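Local coordinates for protein tryptophan synthase alpha chain (Chlamydia trachomatis, PDB 6V82) that probably carries out the aldol cleavage of indoleglycerol phosphate to indole and glyceraldehyde 3-phosphate, the alpha-subunit step of tryptophan synthesis, at residues A[6-11]-A[169-174]; A[20-25]-A[60-65]; A[75-80]-A[109-114]; A[123-128]-A[136-141]. All coordinates share one frame; numbering follows the deposited sequence.

Contact 1: residues A[6-11]-A[169-174]; sequences QVFKQT and RGFLYY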
loop_
_atom_site.group_PDB
_atom_site.type_symbol
_atom_site.label_atom_id
_atom_site.label_comp_id
_atom_site.label_asym_id
_atom_site.label_seq_id
_atom_site.Cartn_x
_atom_site.Cartn_y
_atom_site.Cartn_z
ATOM N N GLN A 6 -13.345 -46.759 43.507
ATOM C CA GLN A 6 -14.502 -47.600 43.798
ATOM C C GLN A 6 -15.326 -47.851 42.541
ATOM O O GLN A 6 -15.680 -48.995 42.240
ATOM C CB GLN A 6 -15.370 -46.966 44.890
ATOM C CG GLN A 6 -14.957 -47.317 46.319
ATOM C CD GLN A 6 -15.098 -48.804 46.636
ATOM O OE1 GLN A 6 -14.103 -49.525 46.748
ATOM N NE2 GLN A 6 -16.339 -49.264 46.796
ATOM N N VAL A 7 -15.622 -46.794 41.779
ATOM C CA VAL A 7 -16.566 -46.941 40.676
ATOM C C VAL A 7 -16.001 -47.832 39.576
ATOM O O VAL A 7 -16.761 -48.490 38.855
ATOM C CB VAL A 7 -16.992 -45.562 40.135
ATOM C CG1 VAL A 7 -15.901 -44.929 39.296
ATOM C CG2 VAL A 7 -18.267 -45.691 39.327
ATOM N N PHE A 8 -14.676 -47.891 39.434
ATOM C CA PHE A 8 -14.080 -48.732 38.402
ATOM C C PHE A 8 -13.958 -50.189 38.824
ATOM O O PHE A 8 -13.477 -51.006 38.034
ATOM C CB PHE A 8 -12.712 -48.180 37.992
ATOM C CG PHE A 8 -12.789 -47.123 36.921
ATOM C CD1 PHE A 8 -12.590 -45.786 37.227
ATOM C CD2 PHE A 8 -13.075 -47.470 35.612
ATOM C CE1 PHE A 8 -12.668 -44.815 36.244
ATOM C CE2 PHE A 8 -13.159 -46.509 34.625
ATOM C CZ PHE A 8 -12.957 -45.180 34.940
ATOM N N LYS A 9 -14.381 -50.538 40.041
ATOM C CA LYS A 9 -14.563 -51.949 40.376
ATOM C C LYS A 9 -15.671 -52.566 39.524
ATOM O O LYS A 9 -15.580 -53.734 39.129
ATOM C CB LYS A 9 -14.862 -52.104 41.869
ATOM C CG LYS A 9 -13.701 -51.694 42.784
ATOM C CD LYS A 9 -14.084 -51.727 44.267
ATOM C CE LYS A 9 -12.858 -51.925 45.166
ATOM N NZ LYS A 9 -13.237 -52.347 46.556
ATOM N N GLN A 10 -16.727 -51.801 39.243
ATOM C CA GLN A 10 -17.597 -52.141 38.131
ATOM C C GLN A 10 -16.852 -51.882 36.839
ATOM O O GLN A 10 -15.964 -51.033 36.766
ATOM C CB GLN A 10 -18.874 -51.309 38.124
ATOM C CG GLN A 10 -19.402 -50.927 39.475
ATOM C CD GLN A 10 -20.295 -49.715 39.391
ATOM O OE1 GLN A 10 -20.249 -48.844 40.259
ATOM N NE2 GLN A 10 -21.109 -49.642 38.336
ATOM N N THR A 11 -17.231 -52.605 35.805
ATOM C CA THR A 11 -16.507 -52.504 34.555
ATOM C C THR A 11 -17.333 -51.749 33.521
ATOM O O THR A 11 -18.561 -51.662 33.613
ATOM C CB THR A 11 -16.125 -53.898 34.056
ATOM O OG1 THR A 11 -17.280 -54.741 34.070
ATOM C CG2 THR A 11 -15.065 -54.498 34.972
ATOM N N ARG A 169 -3.888 -40.366 39.339
ATOM C CA ARG A 169 -4.743 -41.076 40.284
ATOM C C ARG A 169 -6.094 -41.312 39.626
ATOM O O ARG A 169 -6.458 -40.645 38.655
ATOM C CB ARG A 169 -4.953 -40.297 41.599
ATOM C CG ARG A 169 -3.692 -39.902 42.355
ATOM C CD ARG A 169 -2.999 -41.110 42.957
ATOM N NE ARG A 169 -1.943 -40.705 43.873
ATOM C CZ ARG A 169 -0.672 -40.529 43.522
ATOM N NH1 ARG A 169 -0.295 -40.728 42.264
ATOM N NH2 ARG A 169 0.219 -40.151 44.434
ATOM N N GLY A 170 -6.848 -42.258 40.174
ATOM C CA GLY A 170 -8.174 -42.542 39.656
ATOM C C GLY A 170 -8.190 -43.367 38.380
ATOM O O GLY A 170 -8.417 -44.582 38.422
ATOM N N PHE A 171 -7.980 -42.710 37.238
ATOM C CA PHE A 171 -7.875 -43.390 35.955
ATOM C C PHE A 171 -7.121 -42.471 35.006
ATOM O O PHE A 171 -6.962 -41.275 35.267
ATOM C CB PHE A 171 -9.247 -43.755 35.388
ATOM C CG PHE A 171 -10.060 -42.563 34.974
ATOM C CD1 PHE A 171 -10.110 -42.168 33.649
ATOM C CD2 PHE A 171 -10.762 -41.825 35.917
ATOM C CE1 PHE A 171 -10.853 -41.061 33.261
ATOM C CE2 PHE A 171 -11.508 -40.717 35.538
ATOM C CZ PHE A 171 -11.552 -40.337 34.205
ATOM N N LEU A 172 -6.656 -43.049 33.904
ATOM C CA LEU A 172 -5.915 -42.334 32.873
ATOM C C LEU A 172 -6.733 -42.284 31.598
ATOM O O LEU A 172 -7.277 -43.304 31.160
ATOM C CB LEU A 172 -4.579 -43.004 32.574
ATOM C CG LEU A 172 -3.400 -42.543 33.408
ATOM C CD1 LEU A 172 -2.215 -43.439 33.106
ATOM C CD2 LEU A 172 -3.079 -41.094 33.095
ATOM N N TYR A 173 -6.814 -41.106 31.006
ATOM C CA TYR A 173 -7.320 -41.000 29.655
ATOM C C TYR A 173 -6.220 -41.360 28.668
ATOM O O TYR A 173 -5.043 -41.055 28.876
ATOM C CB TYR A 173 -7.818 -39.593 29.376
ATOM C CG TYR A 173 -9.203 -39.292 29.873
ATOM C CD1 TYR A 173 -10.285 -40.050 29.463
ATOM C CD2 TYR A 173 -9.438 -38.206 30.707
ATOM C CE1 TYR A 173 -11.558 -39.758 29.895
ATOM C CE2 TYR A 173 -10.705 -37.900 31.138
ATOM C CZ TYR A 173 -11.764 -38.681 30.729
ATOM O OH TYR A 173 -13.038 -38.389 31.160
ATOM N N TYR A 174 -6.621 -42.009 27.581
ATOM C CA TYR A 174 -5.709 -42.459 26.543
ATOM C C TYR A 174 -6.223 -41.969 25.200
ATOM O O TYR A 174 -7.409 -42.127 24.897
ATOM C CB TYR A 174 -5.594 -43.981 26.556
ATOM C CG TYR A 174 -4.485 -44.489 25.698
ATOM C CD1 TYR A 174 -4.710 -44.798 24.364
ATOM C CD2 TYR A 174 -3.205 -44.648 26.208
ATOM C CE1 TYR A 174 -3.699 -45.256 23.559
ATOM C CE2 TYR A 174 -2.174 -45.112 25.407
ATOM C CZ TYR A 174 -2.431 -45.416 24.077
ATOM O OH TYR A 174 -1.429 -45.877 23.250
#
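Phe8 brings the CE1 and CZ corner of its ring over one face of the Phe171 ring. The touch falls near the root of that ring. Phe8 CE1 lies 3.6 Å from Phe171 CD2 and 3.7 Å from Phe171 CB. The two planes are 46° apart and the centroids 5.3 Å, an oblique meeting. The side chains span the gap between backbones whose nearest CA atoms, those of Phe8 and Phe171, are 8.5 Å apart. In Phe171, CG sits between the backbone N and the carbonyl carbon (chi1 68°). The ring is thereby folded close to its own backbone and offers its CB, CG and CD2 side to Phe8. The other part of the ring meets Tyr173. Phe171 CE1 stands 3.5 Å above the centre of the Tyr173 ring. Tyr173 OH in turn hydrogen-bonds Glu44 OE2, and Glu44 is a predicted proton acceptor of the active site. Phe8 itself sits in a type I turn from Val7 to Gln10, closed by a weak bond from Gln10 N to Val7 O at 3.3 Å. Phe8 also packs on Leu13, Pro201 and Val203. Phe8 and Phe171 lie just before strands 13-19 and 172-175, where the segment after helix 4-7 helps to close the N-terminal end of the barrel, as in the TIM-barrel alpha subunits of tryptophan synthase.

Contact 2: residues A[20-25]-A[60-65]; sequences AGDGGT and QVSHDR. With SO4 (sulfate ion), chain E.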
loop_
_atom_site.group_PDB
_atom_site.type_symbol
_atom_site.label_atom_id
_atom_site.label_comp_id
_atom_site.label_asym_id
_atom_site.label_seq_id
_atom_site.Cartn_x
_atom_site.Cartn_y
_atom_site.Cartn_z
ATOM N N ALA A 20 -20.519 -26.793 32.932
ATOM C CA ALA A 20 -21.066 -26.091 34.085
ATOM C C ALA A 20 -21.537 -24.696 33.691
ATOM O O ALA A 20 -20.784 -23.918 33.098
ATOM C CB ALA A 20 -20.012 -25.996 35.192
ATOM N N GLY A 21 -22.787 -24.378 34.021
ATOM C CA GLY A 21 -23.310 -23.047 33.819
ATOM C C GLY A 21 -23.930 -22.794 32.460
ATOM O O GLY A 21 -24.525 -21.726 32.258
ATOM N N ASP A 22 -23.802 -23.723 31.520
ATOM C CA ASP A 22 -24.499 -23.602 30.245
ATOM C C ASP A 22 -25.993 -23.745 30.512
ATOM O O ASP A 22 -26.452 -24.796 30.969
ATOM C CB ASP A 22 -23.985 -24.661 29.272
ATOM C CG ASP A 22 -24.579 -24.523 27.883
ATOM O OD1 ASP A 22 -25.233 -23.491 27.622
ATOM O OD2 ASP A 22 -24.399 -25.455 27.063
ATOM N N GLY A 23 -26.756 -22.686 30.266
ATOM C CA GLY A 23 -28.145 -22.665 30.672
ATOM C C GLY A 23 -28.400 -22.184 32.091
ATOM O O GLY A 23 -29.571 -22.083 32.491
ATOM N N GLY A 24 -27.355 -21.890 32.865
ATOM C CA GLY A 24 -27.510 -21.411 34.224
ATOM C C GLY A 24 -27.255 -22.494 35.264
ATOM O O GLY A 24 -27.116 -23.682 34.960
ATOM N N THR A 25 -27.209 -22.051 36.526
ATOM C CA THR A 25 -26.926 -22.951 37.648
ATOM C C THR A 25 -27.986 -24.041 37.775
ATOM O O THR A 25 -27.666 -25.232 37.797
ATOM C CB THR A 25 -26.822 -22.150 38.951
ATOM O OG1 THR A 25 -25.704 -21.262 38.868
ATOM C CG2 THR A 25 -26.643 -23.077 40.163
ATOM N N GLN A 60 -16.714 -25.215 22.369
ATOM C CA GLN A 60 -16.327 -23.810 22.430
ATOM C C GLN A 60 -17.556 -22.919 22.595
ATOM O O GLN A 60 -17.613 -22.091 23.511
ATOM C CB GLN A 60 -15.525 -23.434 21.176
ATOM C CG GLN A 60 -14.726 -22.138 21.289
ATOM C CD GLN A 60 -13.312 -22.244 20.697
ATOM O OE1 GLN A 60 -12.391 -21.531 21.119
ATOM N NE2 GLN A 60 -13.139 -23.131 19.716
ATOM N N VAL A 61 -18.572 -23.111 21.741
ATOM C CA VAL A 61 -19.800 -22.316 21.826
ATOM C C VAL A 61 -20.545 -22.578 23.137
ATOM O O VAL A 61 -21.174 -21.667 23.698
ATOM C CB VAL A 61 -20.683 -22.595 20.597
ATOM C CG1 VAL A 61 -22.057 -22.001 20.773
ATOM C CG2 VAL A 61 -20.030 -22.012 19.367
ATOM N N SER A 62 -20.485 -23.812 23.648
ATOM C CA SER A 62 -21.051 -24.115 24.959
ATOM C C SER A 62 -20.380 -23.290 26.056
ATOM O O SER A 62 -21.050 -22.692 26.906
ATOM C CB SER A 62 -20.906 -25.612 25.248
ATOM O OG SER A 62 -21.375 -25.939 26.546
ATOM N N HIS A 63 -19.049 -23.260 26.058
ATOM C CA HIS A 63 -18.334 -22.417 27.011
ATOM C C HIS A 63 -18.749 -20.949 26.879
ATOM O O HIS A 63 -18.969 -20.265 27.888
ATOM C CB HIS A 63 -16.824 -22.577 26.812
ATOM C CG HIS A 63 -16.281 -23.890 27.289
ATOM N ND1 HIS A 63 -14.959 -24.061 27.645
ATOM C CD2 HIS A 63 -16.880 -25.089 27.487
ATOM C CE1 HIS A 63 -14.767 -25.306 28.042
ATOM N NE2 HIS A 63 -15.915 -25.954 27.951
ATOM N N ASP A 64 -18.873 -20.448 25.642
ATOM C CA ASP A 64 -19.330 -19.073 25.441
ATOM C C ASP A 64 -20.675 -18.839 26.123
ATOM O O ASP A 64 -20.864 -17.824 26.804
ATOM C CB ASP A 64 -19.431 -18.729 23.946
ATOM C CG ASP A 64 -18.068 -18.716 23.231
ATOM O OD1 ASP A 64 -17.026 -18.910 23.904
ATOM O OD2 ASP A 64 -18.044 -18.517 21.981
ATOM N N ARG A 65 -21.623 -19.780 25.960
ATOM C CA ARG A 65 -22.947 -19.611 26.559
ATOM C C ARG A 65 -22.866 -19.576 28.083
ATOM O O ARG A 65 -23.504 -18.739 28.728
ATOM C CB ARG A 65 -23.898 -20.726 26.109
ATOM C CG ARG A 65 -24.381 -20.628 24.668
ATOM C CD ARG A 65 -25.528 -21.592 24.391
ATOM N NE ARG A 65 -25.177 -22.969 24.732
ATOM C CZ ARG A 65 -24.730 -23.867 23.856
ATOM N NH1 ARG A 65 -24.582 -23.540 22.570
ATOM N NH2 ARG A 65 -24.428 -25.094 24.267
HETATM S S SO4 E . -30.043 -19.810 37.717
HETATM O O1 SO4 E . -30.884 -18.785 37.104
HETATM O O2 SO4 E . -30.409 -21.109 37.163
HETATM O O3 SO4 E . -30.251 -19.819 39.167
HETATM O O4 SO4 E . -28.637 -19.534 37.415
#
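Asp22 and Arg65 form a two-pronged salt bridge between two beta-alpha units of the TIM barrel. Asp22 lies in the loop between strand 13-19 and helix 25-37. Arg65 lies on helix 57-68. Arg65 NE gives its proton to Asp22 OD1 at 2.9 Å, with an N-H...O angle of 168°. Arg65 NH2 gives one to Asp22 OD2 at 2.8 Å. Both oxygens are met on their syn side and near the guanidinium plane. The carboxylate is nonetheless tilted, with the two planes 31° apart. A bend at chi3 (-55°) helps to turn NE and NH2 side-on to the acid. Asp22 OD2 has a second polar neighbour, since Ser62 OG stands 3.1 Å away. The stronger partner of Ser62 OG is Thr19 OG1. The buried carboxylate is thus engaged through both oxygens. The loop is held in shape as well. Gly24 N bonds Gly21 O at 2.9 Å across a type II turn, and Gly23 N bonds Glu69 OE2. Gly24 is the N-cap of helix 25-37. At this helix start sits a sulfate, probably from the crystallisation liquor. Ser26 N bonds it, and Thr25 N reaches its O4 at 3.0 Å.

Contact 3: residues A[75-80]-A[109-114]; sequences TLLEIV and LRRLKD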
loop_
_atom_site.group_PDB
_atom_site.type_symbol
_atom_site.label_atom_id
_atom_site.label_comp_id
_atom_site.label_asym_id
_atom_site.label_seq_id
_atom_site.Cartn_x
_atom_site.Cartn_y
_atom_site.Cartn_z
ATOM N N THR A 75 -20.325 -19.898 41.468
ATOM C CA THR A 75 -21.532 -20.642 41.116
ATOM C C THR A 75 -21.208 -22.061 40.676
ATOM O O THR A 75 -22.084 -22.929 40.726
ATOM C CB THR A 75 -22.348 -19.950 40.018
ATOM O OG1 THR A 75 -21.642 -20.024 38.773
ATOM C CG2 THR A 75 -22.634 -18.507 40.364
ATOM N N LEU A 76 -19.969 -22.310 40.250
ATOM C CA LEU A 76 -19.530 -23.680 40.007
ATOM C C LEU A 76 -19.622 -24.514 41.284
ATOM O O LEU A 76 -20.073 -25.665 41.251
ATOM C CB LEU A 76 -18.108 -23.678 39.449
ATOM C CG LEU A 76 -17.419 -25.041 39.288
ATOM C CD1 LEU A 76 -18.049 -25.892 38.188
ATOM C CD2 LEU A 76 -15.951 -24.831 39.003
ATOM N N LEU A 77 -19.232 -23.931 42.427
ATOM C CA LEU A 77 -19.426 -24.598 43.709
ATOM C C LEU A 77 -20.902 -24.845 43.985
ATOM O O LEU A 77 -21.272 -25.925 44.461
ATOM C CB LEU A 77 -18.797 -23.781 44.841
ATOM C CG LEU A 77 -17.269 -23.673 44.799
ATOM C CD1 LEU A 77 -16.773 -22.868 45.978
ATOM C CD2 LEU A 77 -16.623 -25.048 44.783
ATOM N N GLU A 78 -21.763 -23.855 43.706
ATOM C CA GLU A 78 -23.206 -24.067 43.840
ATOM C C GLU A 78 -23.672 -25.242 42.997
ATOM O O GLU A 78 -24.517 -26.033 43.435
ATOM C CB GLU A 78 -23.986 -22.846 43.388
ATOM C CG GLU A 78 -23.991 -21.657 44.261
ATOM C CD GLU A 78 -24.980 -20.640 43.725
ATOM O OE1 GLU A 78 -26.150 -21.033 43.462
ATOM O OE2 GLU A 78 -24.575 -19.470 43.529
ATOM N N ILE A 79 -23.175 -25.329 41.758
ATOM C CA ILE A 79 -23.584 -26.397 40.855
ATOM C C ILE A 79 -23.185 -27.750 41.424
ATOM O O ILE A 79 -23.996 -28.682 41.485
ATOM C CB ILE A 79 -22.971 -26.180 39.463
ATOM C CG1 ILE A 79 -23.676 -25.030 38.759
ATOM C CG2 ILE A 79 -23.051 -27.470 38.650
ATOM C CD1 ILE A 79 -22.974 -24.595 37.526
ATOM N N VAL A 80 -21.920 -27.877 41.839
ATOM C CA VAL A 80 -21.448 -29.140 42.394
ATOM C C VAL A 80 -22.224 -29.492 43.651
ATOM O O VAL A 80 -22.580 -30.654 43.870
ATOM C CB VAL A 80 -19.937 -29.076 42.667
ATOM C CG1 VAL A 80 -19.481 -30.356 43.385
ATOM C CG2 VAL A 80 -19.186 -28.879 41.368
ATOM N N LEU A 109 -9.242 -25.183 46.003
ATOM C CA LEU A 109 -9.189 -26.616 45.728
ATOM C C LEU A 109 -9.854 -27.414 46.842
ATOM O O LEU A 109 -10.627 -28.343 46.574
ATOM C CB LEU A 109 -7.742 -27.063 45.542
ATOM C CG LEU A 109 -7.050 -26.518 44.294
ATOM C CD1 LEU A 109 -5.635 -27.058 44.219
ATOM C CD2 LEU A 109 -7.847 -26.850 43.021
ATOM N N ARG A 110 -9.567 -27.061 48.100
ATOM C CA ARG A 110 -10.246 -27.687 49.227
ATOM C C ARG A 110 -11.750 -27.472 49.155
ATOM O O ARG A 110 -12.525 -28.401 49.417
ATOM C CB ARG A 110 -9.699 -27.149 50.550
ATOM C CG ARG A 110 -8.367 -27.761 50.935
ATOM C CD ARG A 110 -7.934 -27.349 52.323
ATOM N NE ARG A 110 -7.581 -25.938 52.351
ATOM C CZ ARG A 110 -6.341 -25.492 52.488
ATOM N NH1 ARG A 110 -6.105 -24.182 52.493
ATOM N NH2 ARG A 110 -5.345 -26.363 52.635
ATOM N N ARG A 111 -12.187 -26.262 48.795
ATOM C CA ARG A 111 -13.621 -26.018 48.674
ATOM C C ARG A 111 -14.238 -26.875 47.573
ATOM O O ARG A 111 -15.379 -27.333 47.710
ATOM C CB ARG A 111 -13.886 -24.525 48.437
ATOM C CG ARG A 111 -13.523 -23.631 49.636
ATOM C CD ARG A 111 -13.642 -22.136 49.291
ATOM N NE ARG A 111 -15.040 -21.710 49.249
ATOM C CZ ARG A 111 -15.557 -20.855 48.364
ATOM N NH1 ARG A 111 -14.792 -20.325 47.404
ATOM N NH2 ARG A 111 -16.857 -20.547 48.431
ATOM N N LEU A 112 -13.499 -27.129 46.492
ATOM C CA LEU A 112 -14.004 -28.018 45.445
ATOM C C LEU A 112 -14.188 -29.437 45.974
ATOM O O LEU A 112 -15.242 -30.058 45.780
ATOM C CB LEU A 112 -13.050 -28.023 44.255
ATOM C CG LEU A 112 -13.051 -26.853 43.280
ATOM C CD1 LEU A 112 -11.818 -26.979 42.388
ATOM C CD2 LEU A 112 -14.326 -26.842 42.449
ATOM N N LYS A 113 -13.152 -29.968 46.630
ATOM C CA LYS A 113 -13.227 -31.301 47.212
ATOM C C LYS A 113 -14.402 -31.409 48.170
ATOM O O LYS A 113 -15.180 -32.370 48.117
ATOM C CB LYS A 113 -11.918 -31.624 47.931
ATOM C CG LYS A 113 -11.977 -32.888 48.760
ATOM C CD LYS A 113 -10.984 -33.942 48.285
ATOM C CE LYS A 113 -11.354 -35.326 48.790
ATOM N NZ LYS A 113 -12.616 -35.768 48.114
ATOM N N ASP A 114 -14.557 -30.413 49.047
ATOM C CA ASP A 114 -15.664 -30.421 49.999
ATOM C C ASP A 114 -17.011 -30.334 49.300
ATOM O O ASP A 114 -17.994 -30.888 49.795
ATOM C CB ASP A 114 -15.511 -29.274 50.992
ATOM C CG ASP A 114 -14.322 -29.471 51.922
ATOM O OD1 ASP A 114 -13.675 -30.544 51.847
ATOM O OD2 ASP A 114 -14.028 -28.551 52.724
#
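Arg111 NH1 forms a salt bridge with Glu74 OE2, and the guanidinium that makes this bond lies flat against Leu77. The methyl CD1 of Leu77 sits over the centre of one face, 3.2 Å above the plane. It is 3.4 Å from Arg111 CZ and 3.5 Å from Arg111 NH1. The Arg111 chain runs out from its helix and then bends at chi3 (76°), which carries the charged end across to the other helix. Glu74 lies just before Thr75, so the salt bridge probably helps to fix the rotation of the flat group over Leu77. The second branch of Leu77 turns inward. Its CD2 packs on Leu112 CD2 at 3.7 Å and stands 3.9 Å from Arg111 O. Here helix 73-84 and helix 106-115 run side by side in the outer layer of the TIM barrel. Their short segments point nearly the same way, at 21°, and the axes approach to 10.0 Å. The backbones come nearest at Leu77 CA and Leu112 CA, 6.6 Å apart. The two side chains cross at about a right angle. Leu76 CD2 reaches Leu112 CD2 more loosely, at 4.3 Å. Further along, Val80 leans on Ala115, which also touches Leu77. At the other end, Tyr108 meets both Leu76 and Leu77.

Contact 4: residues A[123-128]-A[136-141]; sequences IDLPAP and PFFEDL
Leu125 places CD2 over one face of the Phe138 ring, a CH-pi contact between a TIM-barrel loop and the helix that follows it. The loop comes after strand 119-122, and the helix is 136-144. Leu125 CD2 is 4.3 Å from the ring centroid and 21° off the ring normal. The same methyl meets Phe137 CB at 3.9 Å, so it touches two successive aromatic residues. In Leu125, CG is anti to the backbone N (chi1 -177°), which sends the branch toward the helix. Leu125 O comes within 3.4 Å of Phe138 CZ. Ala127 CA lies at the ring edge, 3.8 Å from Phe138 CE2. Around this first shell, Phe138 also packs on Pro148, Leu150 and the Tyr167 ring. Phe137 meets Tyr98 edge-to-face and touches Leu109. The loop is covered in part by a neighbouring subunit, which packs an aromatic side chain on Leu125. At the helix start, Phe138 N hydrogen-bonds Ser135 OG.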
loop_
_atom_site.group_PDB
_atom_site.type_symbol
_atom_site.label_atom_id
_atom_site.label_comp_id
_atom_site.label_asym_id
_atom_site.label_seq_id
_atom_site.Cartn_x
_atom_site.Cartn_y
_atom_site.Cartn_z
ATOM N N ILE A 123 -6.525 -29.807 30.906
ATOM C CA ILE A 123 -6.257 -30.276 29.544
ATOM C C ILE A 123 -4.989 -29.649 28.973
ATOM O O ILE A 123 -4.336 -30.248 28.109
ATOM C CB ILE A 123 -7.477 -30.020 28.634
ATOM C CG1 ILE A 123 -7.323 -30.757 27.301
ATOM C CG2 ILE A 123 -7.674 -28.540 28.388
ATOM C CD1 ILE A 123 -7.415 -32.267 27.418
ATOM N N ASP A 124 -4.599 -28.461 29.449
ATOM C CA ASP A 124 -3.413 -27.775 28.945
ATOM C C ASP A 124 -2.303 -27.671 29.988
ATOM O O ASP A 124 -1.419 -26.818 29.854
ATOM C CB ASP A 124 -3.770 -26.379 28.412
ATOM C CG ASP A 124 -4.385 -25.477 29.481
ATOM O OD1 ASP A 124 -4.975 -26.008 30.461
ATOM O OD2 ASP A 124 -4.274 -24.236 29.343
ATOM N N LEU A 125 -2.320 -28.521 31.019
ATOM C CA LEU A 125 -1.218 -28.607 31.980
ATOM C C LEU A 125 -0.610 -29.998 31.912
ATOM O O LEU A 125 -1.050 -30.910 32.625
ATOM C CB LEU A 125 -1.684 -28.298 33.401
ATOM C CG LEU A 125 -0.567 -28.287 34.452
ATOM C CD1 LEU A 125 0.409 -27.152 34.207
ATOM C CD2 LEU A 125 -1.153 -28.204 35.845
ATOM N N PRO A 126 0.395 -30.213 31.070
ATOM C CA PRO A 126 1.032 -31.535 31.016
ATOM C C PRO A 126 1.905 -31.801 32.240
ATOM O O PRO A 126 2.437 -30.882 32.871
ATOM C CB PRO A 126 1.873 -31.467 29.733
ATOM C CG PRO A 126 2.147 -30.016 29.544
ATOM C CD PRO A 126 0.932 -29.290 30.051
ATOM N N ALA A 127 2.038 -33.082 32.576
ATOM C CA ALA A 127 2.958 -33.494 33.626
ATOM C C ALA A 127 4.363 -33.009 33.289
ATOM O O ALA A 127 4.727 -32.926 32.115
ATOM C CB ALA A 127 2.962 -35.014 33.783
ATOM N N PRO A 128 5.166 -32.667 34.289
ATOM C CA PRO A 128 6.470 -32.062 33.996
ATOM C C PRO A 128 7.360 -33.017 33.216
ATOM O O PRO A 128 7.254 -34.241 33.329
ATOM C CB PRO A 128 7.042 -31.754 35.383
ATOM C CG PRO A 128 5.845 -31.682 36.284
ATOM C CD PRO A 128 4.888 -32.706 35.733
ATOM N N PRO A 136 3.635 -27.647 40.732
ATOM C CA PRO A 136 2.960 -27.073 41.902
ATOM C C PRO A 136 1.498 -27.447 41.957
ATOM O O PRO A 136 1.004 -27.818 43.032
ATOM C CB PRO A 136 3.172 -25.555 41.744
ATOM C CG PRO A 136 3.875 -25.358 40.435
ATOM C CD PRO A 136 4.490 -26.665 40.045
ATOM N N PHE A 137 0.805 -27.432 40.815
ATOM C CA PHE A 137 -0.635 -27.651 40.853
ATOM C C PHE A 137 -0.982 -29.117 41.101
ATOM O O PHE A 137 -1.927 -29.414 41.843
ATOM C CB PHE A 137 -1.288 -27.151 39.574
ATOM C CG PHE A 137 -2.782 -27.164 39.636
ATOM C CD1 PHE A 137 -3.467 -26.176 40.347
ATOM C CD2 PHE A 137 -3.505 -28.178 39.021
ATOM C CE1 PHE A 137 -4.855 -26.190 40.421
ATOM C CE2 PHE A 137 -4.892 -28.209 39.096
ATOM C CZ PHE A 137 -5.571 -27.212 39.793
ATOM N N PHE A 138 -0.252 -30.054 40.488
ATOM C CA PHE A 138 -0.555 -31.461 40.744
ATOM C C PHE A 138 -0.241 -31.818 42.189
ATOM O O PHE A 138 -0.954 -32.612 42.813
ATOM C CB PHE A 138 0.218 -32.378 39.791
ATOM C CG PHE A 138 -0.261 -32.325 38.372
ATOM C CD1 PHE A 138 -1.603 -32.175 38.084
ATOM C CD2 PHE A 138 0.642 -32.409 37.320
ATOM C CE1 PHE A 138 -2.036 -32.119 36.775
ATOM C CE2 PHE A 138 0.213 -32.356 36.014
ATOM C CZ PHE A 138 -1.129 -32.210 35.743
ATOM N N GLU A 139 0.828 -31.238 42.733
ATOM C CA GLU A 139 1.102 -31.395 44.154
ATOM C C GLU A 139 -0.071 -30.877 44.976
ATOM O O GLU A 139 -0.552 -31.557 45.889
ATOM C CB GLU A 139 2.396 -30.667 44.511
ATOM C CG GLU A 139 3.322 -31.460 45.409
ATOM C CD GLU A 139 3.915 -32.678 44.720
ATOM O OE1 GLU A 139 4.568 -32.509 43.662
ATOM O OE2 GLU A 139 3.726 -33.802 45.243
ATOM N N ASP A 140 -0.576 -29.691 44.622
ATOM C CA ASP A 140 -1.703 -29.096 45.337
ATOM C C ASP A 140 -2.934 -29.997 45.296
ATOM O O ASP A 140 -3.660 -30.105 46.294
ATOM C CB ASP A 140 -2.028 -27.717 44.754
ATOM C CG ASP A 140 -1.044 -26.622 45.205
ATOM O OD1 ASP A 140 -0.016 -26.938 45.845
ATOM O OD2 ASP A 140 -1.306 -25.431 44.912
ATOM N N LEU A 141 -3.193 -30.645 44.151
ATOM C CA LEU A 141 -4.316 -31.577 44.049
ATOM C C LEU A 141 -4.144 -32.740 45.013
ATOM O O LEU A 141 -5.071 -33.092 45.758
ATOM C CB LEU A 141 -4.449 -32.114 42.624
ATOM C CG LEU A 141 -5.014 -31.210 41.532
ATOM C CD1 LEU A 141 -5.228 -32.027 40.261
ATOM C CD2 LEU A 141 -6.309 -30.569 41.971
#

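How the contacts relate
Contact 1 starts near the N terminus, closes the longest loop, of 157 residues, and joins the turn after helix 4-7 to the start of strand 172-175. Contacts 2, 3 and 4 all lie within that loop and follow one another in series. None of the four cross. Contact 2 joins the loop after the first strand to helix 57-68. Contact 3 then pairs helices 73-84 and 106-115. Contact 4 closes a short loop of seven residues before helix 136-144. Contacts 2 and 3 touch, through Ala20 and Leu76 and through Thr25 and Ile79. Contacts 3 and 4 touch as Leu109 packs on Asp140. Contacts 1 and 2 lie on opposite sides of the chain's centre, about 27 Å apart between centres.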